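PDB 4MQD: DNA-entry nuclease inhibitor from Bacillus subtilis subsp. subtilis, which inhibits the DNA-degrading activity of the DNA-entry nuclease and plays a role in the competence of cells to be transformed. Local coordinates for residues P10-I15 with N57-I62; T112-P117 with T127-A132. All coordinates share one frame; numbering follows the deposited sequence.

Contact 1. Residues P10-I15 with N57-I62; sequences PQELSI and NTKAFI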
ATOM      1  N   PRO A  10       1.383  13.392  10.799  1.00 27.03           N
ATOM      2  CA  PRO A  10       2.433  12.476  11.253  1.00 26.46           C
ATOM      3  C   PRO A  10       3.114  12.967  12.531  1.00 26.12           C
ATOM      4  O   PRO A  10       3.372  14.164  12.671  1.00 25.64           O
ATOM      5  CB  PRO A  10       3.424  12.468  10.088  1.00 27.04           C
ATOM      6  CG  PRO A  10       2.605  12.811   8.893  1.00 27.91           C
ATOM      7  CD  PRO A  10       1.541  13.752   9.377  1.00 27.63           C
ATOM      8  N   GLN A  11       3.390  12.045  13.449  1.00 26.66           N
ATOM      9  CA  GLN A  11       3.991  12.379  14.738  1.00 26.97           C
ATOM     10  C   GLN A  11       5.324  11.669  14.902  1.00 28.01           C
ATOM     11  O   GLN A  11       5.384  10.438  14.886  1.00 27.16           O
ATOM     12  CB  GLN A  11       3.055  11.978  15.880  1.00 27.35           C
ATOM     13  CG  GLN A  11       1.798  12.828  15.990  1.00 28.01           C
ATOM     14  CD  GLN A  11       2.086  14.264  16.389  1.00 28.88           C
ATOM     15  OE1 GLN A  11       3.089  14.554  17.039  1.00 28.86           O
ATOM     16  NE2 GLN A  11       1.201  15.172  15.998  1.00 30.31           N
ATOM     17  N   GLU A  12       6.387  12.450  15.064  1.00 29.39           N
ATOM     18  CA  GLU A  12       7.715  11.904  15.305  1.00 31.09           C
ATOM     19  C   GLU A  12       7.768  11.289  16.704  1.00 29.35           C
ATOM     20  O   GLU A  12       7.183  11.821  17.646  1.00 27.91           O
ATOM     21  CB  GLU A  12       8.781  12.993  15.149  1.00 35.87           C
ATOM     22  CG  GLU A  12      10.206  12.463  15.065  1.00 40.73           C
ATOM     23  CD  GLU A  12      11.201  13.505  14.577  1.00 45.73           C
ATOM     24  OE1 GLU A  12      10.879  14.713  14.616  1.00 50.94           O
ATOM     25  OE2 GLU A  12      12.311  13.113  14.155  1.00 50.91           O
ATOM     26  N   LEU A  13       8.458  10.161  16.825  1.00 28.12           N
ATOM     27  CA  LEU A  13       8.535   9.429  18.086  1.00 28.41           C
ATOM     28  C   LEU A  13       9.851   8.666  18.163  1.00 28.19           C
ATOM     29  O   LEU A  13      10.212   7.950  17.227  1.00 26.45           O
ATOM     30  CB  LEU A  13       7.360   8.452  18.196  1.00 29.31           C
ATOM     31  CG  LEU A  13       7.084   7.834  19.569  1.00 30.12           C
ATOM     32  CD1 LEU A  13       6.516   8.872  20.525  1.00 30.82           C
ATOM     33  CD2 LEU A  13       6.133   6.651  19.448  1.00 30.82           C
ATOM     34  N   SER A  14      10.568   8.829  19.274  1.00 28.16           N
ATOM     35  CA  SER A  14      11.803   8.082  19.504  1.00 29.19           C
ATOM     36  C   SER A  14      11.473   6.694  20.040  1.00 27.32           C
ATOM     37  O   SER A  14      10.947   6.562  21.144  1.00 25.84           O
ATOM     38  CB  SER A  14      12.712   8.821  20.488  1.00 31.80           C
ATOM     39  OG  SER A  14      13.187  10.029  19.921  1.00 36.47           O
ATOM     40  N   ILE A  15      11.775   5.667  19.250  1.00 27.07           N
ATOM     41  CA  ILE A  15      11.519   4.284  19.646  1.00 27.23           C
ATOM     42  C   ILE A  15      12.664   3.761  20.506  1.00 26.65           C
ATOM     43  O   ILE A  15      13.831   3.887  20.139  1.00 25.11           O
ATOM     44  CB  ILE A  15      11.368   3.351  18.423  1.00 28.06           C
ATOM     45  CG1 ILE A  15      10.262   3.853  17.481  1.00 28.71           C
ATOM     46  CG2 ILE A  15      11.107   1.912  18.868  1.00 28.08           C
ATOM     47  CD1 ILE A  15       8.922   4.080  18.146  1.00 29.28           C
ATOM     48  N   ASN A  57      15.445   0.938  17.017  1.00 31.44           N
ATOM     49  CA  ASN A  57      15.346   2.110  17.874  1.00 30.61           C
ATOM     50  C   ASN A  57      15.842   3.332  17.117  1.00 33.42           C
ATOM     51  O   ASN A  57      17.035   3.461  16.837  1.00 36.91           O
ATOM     52  CB  ASN A  57      16.156   1.901  19.150  1.00 29.40           C
ATOM     53  CG  ASN A  57      15.669   0.713  19.956  1.00 27.79           C
ATOM     54  OD1 ASN A  57      14.481   0.394  19.957  1.00 26.84           O
ATOM     55  ND2 ASN A  57      16.585   0.054  20.645  1.00 27.13           N
ATOM     56  N   THR A  58      14.912   4.218  16.781  1.00 32.48           N
ATOM     57  CA  THR A  58      15.201   5.366  15.937  1.00 32.62           C
ATOM     58  C   THR A  58      14.072   6.385  16.055  1.00 30.97           C
ATOM     59  O   THR A  58      13.041   6.105  16.671  1.00 27.65           O
ATOM     60  CB  THR A  58      15.356   4.932  14.459  1.00 33.68           C
ATOM     61  OG1 THR A  58      15.740   6.054  13.656  1.00 38.48           O
ATOM     62  CG2 THR A  58      14.055   4.342  13.914  1.00 32.42           C
ATOM     63  N   LYS A  59      14.275   7.565  15.478  1.00 31.86           N
ATOM     64  CA  LYS A  59      13.208   8.558  15.376  1.00 32.32           C
ATOM     65  C   LYS A  59      12.255   8.141  14.259  1.00 31.56           C
ATOM     66  O   LYS A  59      12.551   8.319  13.078  1.00 34.37           O
ATOM     67  CB  LYS A  59      13.769   9.962  15.125  1.00 35.64           C
ATOM     68  CG  LYS A  59      14.134  10.702  16.402  1.00 39.74           C
ATOM     69  CD  LYS A  59      14.986  11.936  16.136  1.00 44.43           C
ATOM     70  CE  LYS A  59      16.454  11.579  15.956  1.00 46.77           C
ATOM     71  NZ  LYS A  59      17.321  12.788  15.900  1.00 49.81           N
ATOM     72  N   ALA A  60      11.120   7.569  14.650  1.00 29.64           N
ATOM     73  CA  ALA A  60      10.130   7.060  13.707  1.00 27.71           C
ATOM     74  C   ALA A  60       8.932   7.996  13.632  1.00 27.27           C
ATOM     75  O   ALA A  60       8.767   8.876  14.479  1.00 27.96           O
ATOM     76  CB  ALA A  60       9.683   5.671  14.124  1.00 27.65           C
ATOM     77  N   PHE A  61       8.103   7.802  12.609  1.00 25.93           N
ATOM     78  CA  PHE A  61       6.864   8.556  12.459  1.00 26.26           C
ATOM     79  C   PHE A  61       5.665   7.639  12.670  1.00 25.50           C
ATOM     80  O   PHE A  61       5.622   6.530  12.136  1.00 27.16           O
ATOM     81  CB  PHE A  61       6.789   9.209  11.075  1.00 26.96           C
ATOM     82  CG  PHE A  61       7.679  10.408  10.926  1.00 28.40           C
ATOM     83  CD1 PHE A  61       7.273  11.652  11.395  1.00 29.17           C
ATOM     84  CD2 PHE A  61       8.924  10.296  10.324  1.00 29.51           C
ATOM     85  CE1 PHE A  61       8.091  12.762  11.264  1.00 29.76           C
ATOM     86  CE2 PHE A  61       9.747  11.404  10.188  1.00 30.64           C
ATOM     87  CZ  PHE A  61       9.329  12.638  10.658  1.00 30.50           C
ATOM     88  N   ILE A  62       4.706   8.108  13.465  1.00 25.38           N
ATOM     89  CA  ILE A  62       3.448   7.405  13.688  1.00 24.37           C
ATOM     90  C   ILE A  62       2.356   8.091  12.874  1.00 24.66           C
ATOM     91  O   ILE A  62       2.088   9.274  13.078  1.00 24.08           O
ATOM     92  CB  ILE A  62       3.042   7.429  15.179  1.00 24.29           C
ATOM     93  CG1 ILE A  62       4.160   6.853  16.063  1.00 24.53           C
ATOM     94  CG2 ILE A  62       1.726   6.687  15.392  1.00 24.02           C
ATOM     95  CD1 ILE A  62       4.487   5.393  15.811  1.00 25.12           C
TER
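Gln-11 and Ile-62 are joined by a reciprocal pair of backbone hydrogen bonds, Gln-11 N to Ile-62 O at 3.1 Å and Ile-62 N to Gln-11 O at 2.8 Å. Two residues along, Leu-13 and Ala-60 repeat the pattern, and here Leu-13 N sits nearly in line with the Ala-60 carbonyl, N to O 2.7 Å, though its N-H points somewhat off the oxygen. A fifth bond carries the pairing past the end of the regular strand: Ile-15 N reaches Thr-58 O at 2.9 Å and is nearly straight, 177° at the hydrogen. Between the bonded pairs sit the non-hydrogen-bonded pairs Glu-12 with Phe-61 and Ser-14 with Lys-59. This is the antiparallel edge of a mixed five-stranded sheet, strand 6-14 lying outermost within the chain and pairing with 59-66, with segments 11-14 and 59-62 running at 140° to each other.

On the face of Leu-13 and Ile-62 the packing is aliphatic. CD2 of Leu-13 comes across CG1 of Ile-62 at 3.9 Å, put there by a CG anti to the backbone N (chi1 -166°), while Leu-100 of strand 100-102 touches both side chains. Further along, CG1 of Ile-15 rests on the Ala-60 methyl.

The other face carries Glu-12, Phe-61 and Lys-59. The extended Glu-12 chain runs obliquely past the lysine, laying OE2 against its CD at 3.5 Å, but the lysine bends at its third torsion and its NZ stays 5.3 Å from OE2, too far for a salt bridge, so any attraction between the two charges is probably weak. The Phe-61 ring leans its CD1-CE1 side toward the Glu-12 backbone and CB, with Pro-10 CB 4.1 Å from CD1; Leu-123 also touches this ring.

Contact 2. Residues T112-P117 with T127-A132; sequences TCWTVP and TYIIDA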
ATOM      1  N   THR A 112      -5.078  -2.016  12.975  1.00 28.99           N
ATOM      2  CA  THR A 112      -4.050  -2.556  12.092  1.00 28.26           C
ATOM      3  C   THR A 112      -2.805  -1.676  12.123  1.00 27.31           C
ATOM      4  O   THR A 112      -2.907  -0.451  12.087  1.00 27.68           O
ATOM      5  CB  THR A 112      -4.562  -2.673  10.645  1.00 28.60           C
ATOM      6  OG1 THR A 112      -5.699  -3.543  10.610  1.00 31.10           O
ATOM      7  CG2 THR A 112      -3.480  -3.229   9.723  1.00 28.87           C
ATOM      8  N   CYS A 113      -1.635  -2.310  12.196  1.00 26.65           N
ATOM      9  CA  CYS A 113      -0.357  -1.603  12.181  1.00 26.41           C
ATOM     10  C   CYS A 113       0.518  -2.100  11.032  1.00 25.47           C
ATOM     11  O   CYS A 113       0.881  -3.279  10.985  1.00 24.69           O
ATOM     12  CB  CYS A 113       0.382  -1.794  13.507  1.00 27.96           C
ATOM     13  SG  CYS A 113       1.979  -0.943  13.601  1.00 30.48           S
ATOM     14  N   TRP A 114       0.845  -1.201  10.107  1.00 24.54           N
ATOM     15  CA  TRP A 114       1.764  -1.510   9.016  1.00 24.30           C
ATOM     16  C   TRP A 114       3.146  -0.969   9.351  1.00 24.36           C
ATOM     17  O   TRP A 114       3.281   0.203   9.715  1.00 23.60           O
ATOM     18  CB  TRP A 114       1.303  -0.875   7.703  1.00 24.54           C
ATOM     19  CG  TRP A 114       0.079  -1.474   7.089  1.00 24.84           C
ATOM     20  CD1 TRP A 114       0.029  -2.492   6.181  1.00 25.45           C
ATOM     21  CD2 TRP A 114      -1.273  -1.063   7.304  1.00 25.35           C
ATOM     22  NE1 TRP A 114      -1.274  -2.751   5.828  1.00 24.85           N
ATOM     23  CE2 TRP A 114      -2.093  -1.886   6.502  1.00 25.55           C
ATOM     24  CE3 TRP A 114      -1.871  -0.082   8.101  1.00 26.45           C
ATOM     25  CZ2 TRP A 114      -3.484  -1.758   6.476  1.00 27.09           C
ATOM     26  CZ3 TRP A 114      -3.252   0.046   8.074  1.00 28.24           C
ATOM     27  CH2 TRP A 114      -4.043  -0.789   7.268  1.00 28.21           C
ATOM     28  N   THR A 115       4.164  -1.815   9.218  1.00 23.87           N
ATOM     29  CA  THR A 115       5.553  -1.391   9.375  1.00 24.63           C
ATOM     30  C   THR A 115       6.118  -0.985   8.016  1.00 25.00           C
ATOM     31  O   THR A 115       6.245  -1.820   7.119  1.00 25.55           O
ATOM     32  CB  THR A 115       6.423  -2.513   9.974  1.00 25.09           C
ATOM     33  OG1 THR A 115       5.923  -2.863  11.271  1.00 24.86           O
ATOM     34  CG2 THR A 115       7.876  -2.069  10.099  1.00 24.90           C
ATOM     35  N   VAL A 116       6.445   0.299   7.876  1.00 25.16           N
ATOM     36  CA  VAL A 116       7.004   0.849   6.640  1.00 25.98           C
ATOM     37  C   VAL A 116       8.408   1.391   6.923  1.00 26.73           C
ATOM     38  O   VAL A 116       8.553   2.520   7.400  1.00 27.43           O
ATOM     39  CB  VAL A 116       6.116   1.981   6.077  1.00 26.07           C
ATOM     40  CG1 VAL A 116       6.624   2.437   4.713  1.00 25.63           C
ATOM     41  CG2 VAL A 116       4.665   1.525   5.990  1.00 26.60           C
ATOM     42  N   PRO A 117       9.453   0.591   6.637  1.00 28.19           N
ATOM     43  CA  PRO A 117      10.825   1.047   6.897  1.00 27.71           C
ATOM     44  C   PRO A 117      11.198   2.299   6.105  1.00 26.68           C
ATOM     45  O   PRO A 117      10.603   2.567   5.061  1.00 25.56           O
ATOM     46  CB  PRO A 117      11.693  -0.141   6.459  1.00 28.63           C
ATOM     47  CG  PRO A 117      10.775  -1.306   6.365  1.00 29.70           C
ATOM     48  CD  PRO A 117       9.417  -0.763   6.059  1.00 28.59           C
ATOM     49  N   THR A 127       8.383   4.263   9.452  1.00 24.55           N
ATOM     50  CA  THR A 127       7.034   4.788   9.566  1.00 25.43           C
ATOM     51  C   THR A 127       6.078   3.674   9.961  1.00 25.19           C
ATOM     52  O   THR A 127       6.113   2.580   9.391  1.00 25.46           O
ATOM     53  CB  THR A 127       6.583   5.425   8.238  1.00 26.53           C
ATOM     54  OG1 THR A 127       7.521   6.439   7.855  1.00 27.23           O
ATOM     55  CG2 THR A 127       5.192   6.042   8.367  1.00 27.72           C
ATOM     56  N   TYR A 128       5.233   3.957  10.948  1.00 24.62           N
ATOM     57  CA  TYR A 128       4.250   2.995  11.426  1.00 24.74           C
ATOM     58  C   TYR A 128       2.847   3.556  11.233  1.00 25.25           C
ATOM     59  O   TYR A 128       2.463   4.533  11.879  1.00 24.64           O
ATOM     60  CB  TYR A 128       4.531   2.638  12.884  1.00 25.11           C
ATOM     61  CG  TYR A 128       5.855   1.925  13.037  1.00 26.20           C
ATOM     62  CD1 TYR A 128       5.939   0.543  12.908  1.00 26.00           C
ATOM     63  CD2 TYR A 128       7.030   2.636  13.266  1.00 27.28           C
ATOM     64  CE1 TYR A 128       7.154  -0.116  13.025  1.00 26.42           C
ATOM     65  CE2 TYR A 128       8.249   1.986  13.384  1.00 27.19           C
ATOM     66  CZ  TYR A 128       8.304   0.612  13.263  1.00 26.44           C
ATOM     67  OH  TYR A 128       9.507  -0.038  13.378  1.00 27.80           O
ATOM     68  N   ILE A 129       2.104   2.946  10.312  1.00 25.75           N
ATOM     69  CA  ILE A 129       0.750   3.380   9.987  1.00 26.12           C
ATOM     70  C   ILE A 129      -0.225   2.579  10.834  1.00 26.49           C
ATOM     71  O   ILE A 129      -0.199   1.347  10.820  1.00 25.45           O
ATOM     72  CB  ILE A 129       0.423   3.188   8.490  1.00 25.99           C
ATOM     73  CG1 ILE A 129       1.432   3.954   7.623  1.00 26.74           C
ATOM     74  CG2 ILE A 129      -1.001   3.650   8.191  1.00 25.65           C
ATOM     75  CD1 ILE A 129       1.288   3.706   6.136  1.00 27.20           C
ATOM     76  N   ILE A 130      -1.078   3.287  11.570  1.00 27.14           N
ATOM     77  CA  ILE A 130      -2.022   2.663  12.490  1.00 27.28           C
ATOM     78  C   ILE A 130      -3.450   3.063  12.118  1.00 27.17           C
ATOM     79  O   ILE A 130      -3.838   4.220  12.291  1.00 26.23           O
ATOM     80  CB  ILE A 130      -1.716   3.060  13.949  1.00 28.99           C
ATOM     81  CG1 ILE A 130      -0.267   2.698  14.303  1.00 29.34           C
ATOM     82  CG2 ILE A 130      -2.680   2.367  14.905  1.00 31.02           C
ATOM     83  CD1 ILE A 130       0.219   3.291  15.607  1.00 30.47           C
ATOM     84  N   ASP A 131      -4.222   2.104  11.608  1.00 26.26           N
ATOM     85  CA  ASP A 131      -5.602   2.348  11.190  1.00 27.83           C
ATOM     86  C   ASP A 131      -6.578   1.671  12.150  1.00 29.38           C
ATOM     87  O   ASP A 131      -6.596   0.441  12.271  1.00 29.03           O
ATOM     88  CB  ASP A 131      -5.824   1.841   9.759  1.00 29.62           C
ATOM     89  CG  ASP A 131      -7.214   2.179   9.207  1.00 31.42           C
ATOM     90  OD1 ASP A 131      -7.836   3.172   9.650  1.00 29.87           O
ATOM     91  OD2 ASP A 131      -7.680   1.447   8.306  1.00 33.15           O
ATOM     92  N   ALA A 132      -7.375   2.487  12.835  1.00 30.00           N
ATOM     93  CA  ALA A 132      -8.457   1.995  13.674  1.00 30.26           C
ATOM     94  C   ALA A 132      -9.726   1.916  12.830  1.00 31.35           C
ATOM     95  O   ALA A 132     -10.259   2.943  12.412  1.00 31.96           O
ATOM     96  CB  ALA A 132      -8.667   2.914  14.869  1.00 29.67           C
TER
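Trp-114 and Ile-129 face each other as a hydrogen-bonded pair toward the loop end of the antiparallel beta hairpin formed by strands 107-116 and 127-134, Trp-114 N to Ile-129 O being 2.8 Å. Thr-112 with Asp-131 and Val-116 with Thr-127 make the flanking reciprocal pairs, six backbone bonds in all.

On the tryptophan's face, CE3 of the indole lies 3.8 Å from CG2 of Ile-129, and CB of Asp-131 enters at the ring edge, in its plane. Thr-112 CG2, from within the same strand, sits over one face of the indole, offset toward its rim, while Tyr-75 meets the ring edge-to-face. The Asp-131 carboxylate is held beyond the hairpin by Ser-68 N at OD1.

The opposite face has Cys-113, Thr-115 and Tyr-128. With CG anti to the carbonyl carbon (chi1 -65°), the tyrosine ring runs alongside Thr-115, whose OG1 sits at the ring edge and whose CG2 lies 3.6 Å from CE1. Second-shell contacts position this buried ring: OH is hydrogen-bonded to Gln-55 N and Phe-20 packs edge-to-face. A leucine in place of Tyr-128 would probably cost Gln-55 N its hydroxyl partner and open a gap beside Thr-115 and Phe-20. Nearer the strand centre, Cys-113 SG also lies at the tyrosine's edge, 4.3 Å from CD1.

In the fold
From the N terminus, strand 6-14 itself supplies most of the first half of contact 1, and 57-62 returns to pair with 10-15, closing a loop of 41 residues that includes helix 36-41 and three strands of the other sheet, 19-24, 43-46 and 49-53. Contact 2 opens only later, closing a short connection of nine residues as a hairpin; the two follow in series, neither nested nor crossed. They meet where strands 59-66 and 127-134 run parallel as neighbours: Phe-61 O lies 2.9 Å from Tyr-128 N, a probable hydrogen bond, and Ile-62 packs on Ile-130. Together they join four strands of the mixed sheet, from edge strand 6-14 to 107-116.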